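Local coordinates for protein GDP-L-fucose synthase (Campylobacter jejuni subsp. jejuni serotype O:2, PDB 7M13) that binds NADPH and makes GDP-D-glycero-L-gluco-heptose for the capsular polysaccharide, probably by reducing a GDP-linked 4-keto sugar, at residues B[188-191]-B[192-196]; B[286-289]-B[290-294]. All coordinates share one frame; numbering follows the deposited sequence.

Interaction 1. Residues B[188-191]-B[192-196]; sequences LLRK and FHLAK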
ATOM      1  N   LEU B 188     -30.268   8.098   6.993  1.00 27.59           N
ATOM      2  CA  LEU B 188     -31.538   8.300   6.258  1.00 27.11           C
ATOM      3  C   LEU B 188     -32.701   7.851   7.153  1.00 27.36           C
ATOM      4  O   LEU B 188     -33.676   8.618   7.286  1.00 28.57           O
ATOM      5  CB  LEU B 188     -31.483   7.515   4.941  1.00 28.89           C
ATOM      6  CG  LEU B 188     -32.581   7.844   3.932  1.00 31.67           C
ATOM      7  CD1 LEU B 188     -32.640   9.333   3.640  1.00 31.80           C
ATOM      8  CD2 LEU B 188     -32.347   7.065   2.650  1.00 30.78           C
ATOM      9  N   LEU B 189     -32.618   6.661   7.751  1.00 27.22           N
ATOM     10  CA  LEU B 189     -33.679   6.145   8.651  1.00 28.06           C
ATOM     11  C   LEU B 189     -33.893   7.192   9.747  1.00 32.66           C
ATOM     12  O   LEU B 189     -35.072   7.532  10.015  1.00 31.07           O
ATOM     13  CB  LEU B 189     -33.278   4.792   9.240  1.00 29.68           C
ATOM     14  CG  LEU B 189     -34.319   4.155  10.157  1.00 32.88           C
ATOM     15  CD1 LEU B 189     -35.635   3.942   9.421  1.00 33.60           C
ATOM     16  CD2 LEU B 189     -33.810   2.840  10.721  1.00 35.12           C
ATOM     17  N   ARG B 190     -32.806   7.724  10.318  1.00 30.14           N
ATOM     18  CA  ARG B 190     -32.912   8.675  11.456  1.00 33.62           C
ATOM     19  C   ARG B 190     -33.518   9.991  10.972  1.00 30.36           C
ATOM     20  O   ARG B 190     -34.308  10.572  11.735  1.00 32.42           O
ATOM     21  CB  ARG B 190     -31.571   8.945  12.140  1.00 33.61           C
ATOM     22  CG  ARG B 190     -31.738   9.643  13.486  1.00 35.39           C
ATOM     23  CD  ARG B 190     -30.487   9.623  14.337  1.00 42.18           C
ATOM     24  NE  ARG B 190     -30.621  10.449  15.531  1.00 41.24           N
ATOM     25  CZ  ARG B 190     -29.628  10.724  16.370  1.00 46.60           C
ATOM     26  NH1 ARG B 190     -29.850  11.484  17.428  1.00 48.76           N
ATOM     27  NH2 ARG B 190     -28.421  10.229  16.160  1.00 46.55           N
ATOM     28  N   LYS B 191     -33.172  10.441   9.768  1.00 29.68           N
ATOM     29  CA  LYS B 191     -33.700  11.712   9.199  1.00 30.65           C
ATOM     30  C   LYS B 191     -35.226  11.630   9.087  1.00 33.79           C
ATOM     31  O   LYS B 191     -35.913  12.601   9.483  1.00 31.44           O
ATOM     32  CB  LYS B 191     -33.097  11.995   7.819  1.00 33.20           C
ATOM     33  CG  LYS B 191     -31.699  12.605   7.825  1.00 40.65           C
ATOM     34  CD  LYS B 191     -31.254  13.131   6.461  1.00 45.87           C
ATOM     35  CE  LYS B 191     -32.228  14.117   5.844  1.00 45.80           C
ATOM     36  NZ  LYS B 191     -31.632  14.881   4.718  1.00 44.38           N
ATOM     37  N   PHE B 192     -35.763  10.528   8.563  1.00 30.62           N
ATOM     38  CA  PHE B 192     -37.230  10.371   8.398  1.00 32.06           C
ATOM     39  C   PHE B 192     -37.898  10.207   9.767  1.00 33.07           C
ATOM     40  O   PHE B 192     -39.013  10.701   9.917  1.00 32.07           O
ATOM     41  CB  PHE B 192     -37.568   9.225   7.445  1.00 30.61           C
ATOM     42  CG  PHE B 192     -37.560   9.665   6.009  1.00 34.54           C
ATOM     43  CD1 PHE B 192     -38.672  10.269   5.450  1.00 32.17           C
ATOM     44  CD2 PHE B 192     -36.419   9.526   5.231  1.00 32.71           C
ATOM     45  CE1 PHE B 192     -38.659  10.698   4.131  1.00 35.92           C
ATOM     46  CE2 PHE B 192     -36.413   9.942   3.910  1.00 35.11           C
ATOM     47  CZ  PHE B 192     -37.524  10.543   3.367  1.00 31.94           C
ATOM     48  N   HIS B 193     -37.257   9.526  10.722  1.00 32.49           N
ATOM     49  CA  HIS B 193     -37.818   9.327  12.084  1.00 31.76           C
ATOM     50  C   HIS B 193     -38.017  10.694  12.753  1.00 33.05           C
ATOM     51  O   HIS B 193     -39.125  10.951  13.270  1.00 33.06           O
ATOM     52  CB  HIS B 193     -36.936   8.387  12.911  1.00 32.97           C
ATOM     53  CG  HIS B 193     -37.438   8.188  14.296  1.00 31.27           C
ATOM     54  ND1 HIS B 193     -38.538   7.400  14.572  1.00 32.85           N
ATOM     55  CD2 HIS B 193     -37.011   8.683  15.478  1.00 31.73           C
ATOM     56  CE1 HIS B 193     -38.758   7.404  15.873  1.00 33.83           C
ATOM     57  NE2 HIS B 193     -37.833   8.184  16.448  1.00 34.01           N
ATOM     58  N   LEU B 194     -36.999  11.552  12.722  1.00 32.62           N
ATOM     59  CA  LEU B 194     -37.057  12.904  13.336  1.00 33.62           C
ATOM     60  C   LEU B 194     -38.066  13.779  12.584  1.00 31.48           C
ATOM     61  O   LEU B 194     -38.760  14.564  13.252  1.00 34.39           O
ATOM     62  CB  LEU B 194     -35.672  13.549  13.331  1.00 35.68           C
ATOM     63  CG  LEU B 194     -34.607  12.832  14.158  1.00 39.63           C
ATOM     64  CD1 LEU B 194     -33.352  13.678  14.232  1.00 41.46           C
ATOM     65  CD2 LEU B 194     -35.122  12.500  15.549  1.00 43.62           C
ATOM     66  N   ALA B 195     -38.161  13.652  11.256  1.00 31.81           N
ATOM     67  CA  ALA B 195     -39.183  14.339  10.434  1.00 30.35           C
ATOM     68  C   ALA B 195     -40.572  13.963  10.954  1.00 32.02           C
ATOM     69  O   ALA B 195     -41.441  14.857  11.048  1.00 29.24           O
ATOM     70  CB  ALA B 195     -39.038  13.978   8.974  1.00 31.71           C
ATOM     71  N   LYS B 196     -40.781  12.679  11.251  1.00 31.29           N
ATOM     72  CA  LYS B 196     -42.062  12.150  11.786  1.00 31.64           C
ATOM     73  C   LYS B 196     -42.294  12.746  13.175  1.00 34.45           C
ATOM     74  O   LYS B 196     -43.415  13.241  13.427  1.00 36.76           O
ATOM     75  CB  LYS B 196     -42.065  10.622  11.836  1.00 31.94           C
ATOM     76  CG  LYS B 196     -43.392  10.009  12.265  1.00 33.17           C
ATOM     77  CD  LYS B 196     -43.454   8.505  12.145  1.00 38.09           C
ATOM     78  CE  LYS B 196     -42.669   7.801  13.231  1.00 41.21           C
ATOM     79  NZ  LYS B 196     -42.933   6.343  13.231  1.00 44.53           N
TER
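The F192 ring meets L188 at its edge: methyl CD1 of L188 lies in the plane of the ring, 3.8 Å from F192 CE2. The carbonyl oxygen of L188 also sits near that plane, 3.5 Å from F192 CD2, so L188, one turn earlier, borders the CD2-CE2 edge with both its methyl and its carbonyl. With CG anti to its own carbonyl carbon (chi1 -86°), F192 carries the ring alongside the L188 side chain, both pointing the same way; V232 on strand 231-235 and V294 and K295 on helix 287-298 also touch it. A second flat group, the R190 guanidinium, has methyl CD1 of L194 lying obliquely to it; nearer the backbone, R190 CG and L194 CG are 4.3 Å apart. An almost fully extended chain takes the R190 guanidinium away from the helix to a salt bridge with D209 and a hydrogen bond to the carbonyl of F177. The H193 imidazole leads away from the preceding turn, meets Y346 edge-to-face and bonds through ND1 to the hydroxyl of Y343.

The L188-F192 and R190-L194 pairs are i to i+4 contacts within helix 184-199 of the epimerase/dehydratase fold. Four backbone bonds run alongside them: F192 N to L188 O (3.1 Å), H193 N to L189 O, L194 N to R190 O, and A195 N to K191 O (3.0 Å). L194 CG rests 3.3 Å from R190 O. K191, predicted to bind substrate, bends at chi3 (54°) and here gives its ammonium to the carbonyls of F225 and E233.

Interaction 2. Residues B[286-289]-B[290-294]; sequences SIKE and VALMV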
ATOM      1  N   SER B 286     -31.514   3.816  -6.518  1.00 24.04           N
ATOM      2  CA  SER B 286     -31.387   5.285  -6.483  1.00 23.12           C
ATOM      3  C   SER B 286     -31.695   5.762  -5.060  1.00 23.35           C
ATOM      4  O   SER B 286     -32.446   5.070  -4.343  1.00 23.92           O
ATOM      5  CB  SER B 286     -32.287   5.953  -7.493  1.00 24.06           C
ATOM      6  OG  SER B 286     -33.637   5.817  -7.105  1.00 25.10           O
ATOM      7  N   ILE B 287     -31.126   6.895  -4.675  1.00 25.71           N
ATOM      8  CA  ILE B 287     -31.432   7.559  -3.377  1.00 27.03           C
ATOM      9  C   ILE B 287     -32.936   7.872  -3.329  1.00 24.56           C
ATOM     10  O   ILE B 287     -33.526   7.743  -2.264  1.00 25.83           O
ATOM     11  CB  ILE B 287     -30.527   8.786  -3.132  1.00 29.29           C
ATOM     12  CG1 ILE B 287     -30.769   9.381  -1.744  1.00 30.81           C
ATOM     13  CG2 ILE B 287     -30.665   9.834  -4.224  1.00 33.12           C
ATOM     14  CD1 ILE B 287     -30.623   8.381  -0.612  1.00 33.59           C
ATOM     15  N   LYS B 288     -33.579   8.140  -4.461  1.00 23.44           N
ATOM     16  CA  LYS B 288     -35.057   8.331  -4.464  1.00 26.12           C
ATOM     17  C   LYS B 288     -35.733   7.053  -3.974  1.00 25.84           C
ATOM     18  O   LYS B 288     -36.604   7.137  -3.088  1.00 26.80           O
ATOM     19  CB  LYS B 288     -35.572   8.699  -5.856  1.00 24.68           C
ATOM     20  CG  LYS B 288     -37.081   8.804  -5.972  1.00 30.73           C
ATOM     21  CD  LYS B 288     -37.527   9.539  -7.214  1.00 37.58           C
ATOM     22  CE  LYS B 288     -36.928   8.986  -8.491  1.00 40.58           C
ATOM     23  NZ  LYS B 288     -37.506   9.660  -9.678  1.00 42.16           N
ATOM     24  N   GLU B 289     -35.358   5.893  -4.533  1.00 25.91           N
ATOM     25  CA  GLU B 289     -36.011   4.598  -4.218  1.00 25.36           C
ATOM     26  C   GLU B 289     -35.769   4.254  -2.745  1.00 23.88           C
ATOM     27  O   GLU B 289     -36.693   3.787  -2.085  1.00 24.44           O
ATOM     28  CB  GLU B 289     -35.480   3.482  -5.124  1.00 26.67           C
ATOM     29  CG  GLU B 289     -35.915   3.636  -6.579  1.00 31.97           C
ATOM     30  CD  GLU B 289     -35.170   2.807  -7.617  1.00 39.78           C
ATOM     31  OE1 GLU B 289     -35.754   2.554  -8.697  1.00 50.27           O
ATOM     32  OE2 GLU B 289     -34.011   2.432  -7.372  1.00 30.99           O
ATOM     33  N   VAL B 290     -34.546   4.444  -2.252  1.00 25.74           N
ATOM     34  CA  VAL B 290     -34.206   4.132  -0.838  1.00 26.50           C
ATOM     35  C   VAL B 290     -34.975   5.084   0.082  1.00 25.02           C
ATOM     36  O   VAL B 290     -35.550   4.592   1.065  1.00 25.24           O
ATOM     37  CB  VAL B 290     -32.691   4.228  -0.587  1.00 26.36           C
ATOM     38  CG1 VAL B 290     -32.359   3.976   0.879  1.00 30.38           C
ATOM     39  CG2 VAL B 290     -31.950   3.261  -1.479  1.00 29.43           C
ATOM     40  N   ALA B 291     -34.972   6.376  -0.223  1.00 24.18           N
ATOM     41  CA  ALA B 291     -35.682   7.382   0.605  1.00 25.07           C
ATOM     42  C   ALA B 291     -37.173   7.039   0.662  1.00 25.84           C
ATOM     43  O   ALA B 291     -37.722   7.068   1.764  1.00 25.61           O
ATOM     44  CB  ALA B 291     -35.422   8.774   0.116  1.00 22.45           C
ATOM     45  N   LEU B 292     -37.803   6.651  -0.453  1.00 25.93           N
ATOM     46  CA  LEU B 292     -39.243   6.285  -0.418  1.00 25.10           C
ATOM     47  C   LEU B 292     -39.426   5.046   0.449  1.00 27.15           C
ATOM     48  O   LEU B 292     -40.407   4.979   1.195  1.00 28.21           O
ATOM     49  CB  LEU B 292     -39.771   6.049  -1.836  1.00 26.31           C
ATOM     50  CG  LEU B 292     -39.836   7.278  -2.732  1.00 30.25           C
ATOM     51  CD1 LEU B 292     -40.260   6.878  -4.142  1.00 31.52           C
ATOM     52  CD2 LEU B 292     -40.774   8.324  -2.145  1.00 34.09           C
ATOM     53  N   MET B 293     -38.526   4.066   0.353  1.00 25.44           N
ATOM     54  CA  MET B 293     -38.618   2.862   1.199  1.00 27.62           C
ATOM     55  C   MET B 293     -38.607   3.325   2.650  1.00 27.25           C
ATOM     56  O   MET B 293     -39.385   2.809   3.458  1.00 25.69           O
ATOM     57  CB  MET B 293     -37.422   1.926   1.023  1.00 28.40           C
ATOM     58  CG  MET B 293     -37.512   0.999  -0.123  1.00 33.33           C
ATOM     59  SD  MET B 293     -36.031  -0.077  -0.063  1.00 37.51           S
ATOM     60  CE  MET B 293     -36.171  -0.795  -1.696  1.00 38.77           C
ATOM     61  N   VAL B 294     -37.663   4.195   2.980  1.00 26.53           N
ATOM     62  CA  VAL B 294     -37.474   4.599   4.397  1.00 26.18           C
ATOM     63  C   VAL B 294     -38.733   5.345   4.843  1.00 27.42           C
ATOM     64  O   VAL B 294     -39.234   5.028   5.938  1.00 28.04           O
ATOM     65  CB  VAL B 294     -36.213   5.448   4.590  1.00 25.81           C
ATOM     66  CG1 VAL B 294     -36.189   6.046   5.985  1.00 26.22           C
ATOM     67  CG2 VAL B 294     -34.960   4.619   4.323  1.00 26.22           C
TER
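Regular i to i+4 bonds open helix 287-298, from V290 N to S286 O (3.0 Å, the donor in the carbonyl plane) through A291 N to I287 O and L292 N to K288 O to M293 N bonded to E289 O (3.1 Å). Methyl CG2 of V290, anti to its own carbonyl carbon, lies 3.4 Å from the first of these acceptors, S286 O. On the outer side K288 and L292 run side by side in the same direction, methylene CG of K288 lying 4.1 Å from methyl CD1 of L292, while L292 CG stays 3.3 Å from K288 O. A291 touches L304 of strand 303-307, and M293 reaches helix 335-347.

At the start of the helix the bonds are reciprocal. S286 OG accepts from E289 N (3.1 Å). CG of E289 stands beside its own backbone N (chi1 -69°) and the chain runs on extended, which brings OE2 to within 3.0 Å of S286 N. That N-H comes from above the carboxylate plane, 36° out of it. R241 adds a long, weak ion pair to OE2. Together S286 as N-cap and E289 three residues on make a classic capping box.

Interactions 1 and 2 come from two helices, 184-199 and 287-298, that pack against each other; the centres of the two interactions are about 13 Å apart. The join is largely apolar: L188 CD2 lies 3.6 Å from V290 CG1, and F192 CD2 lies 3.6 Å from V294 CG1, so two residues one turn apart on helix 184-199 meet two that are likewise one turn apart on helix 287-298. Interaction 1 holds K191, predicted to bind substrate, about 7 Å from the side chain of W235, also predicted; in interaction 2 the side chain of I287 is about 4 Å from that of R242, another predicted substrate residue. The bound NADP is farther, about 13 Å from the side chains of L188 and V290.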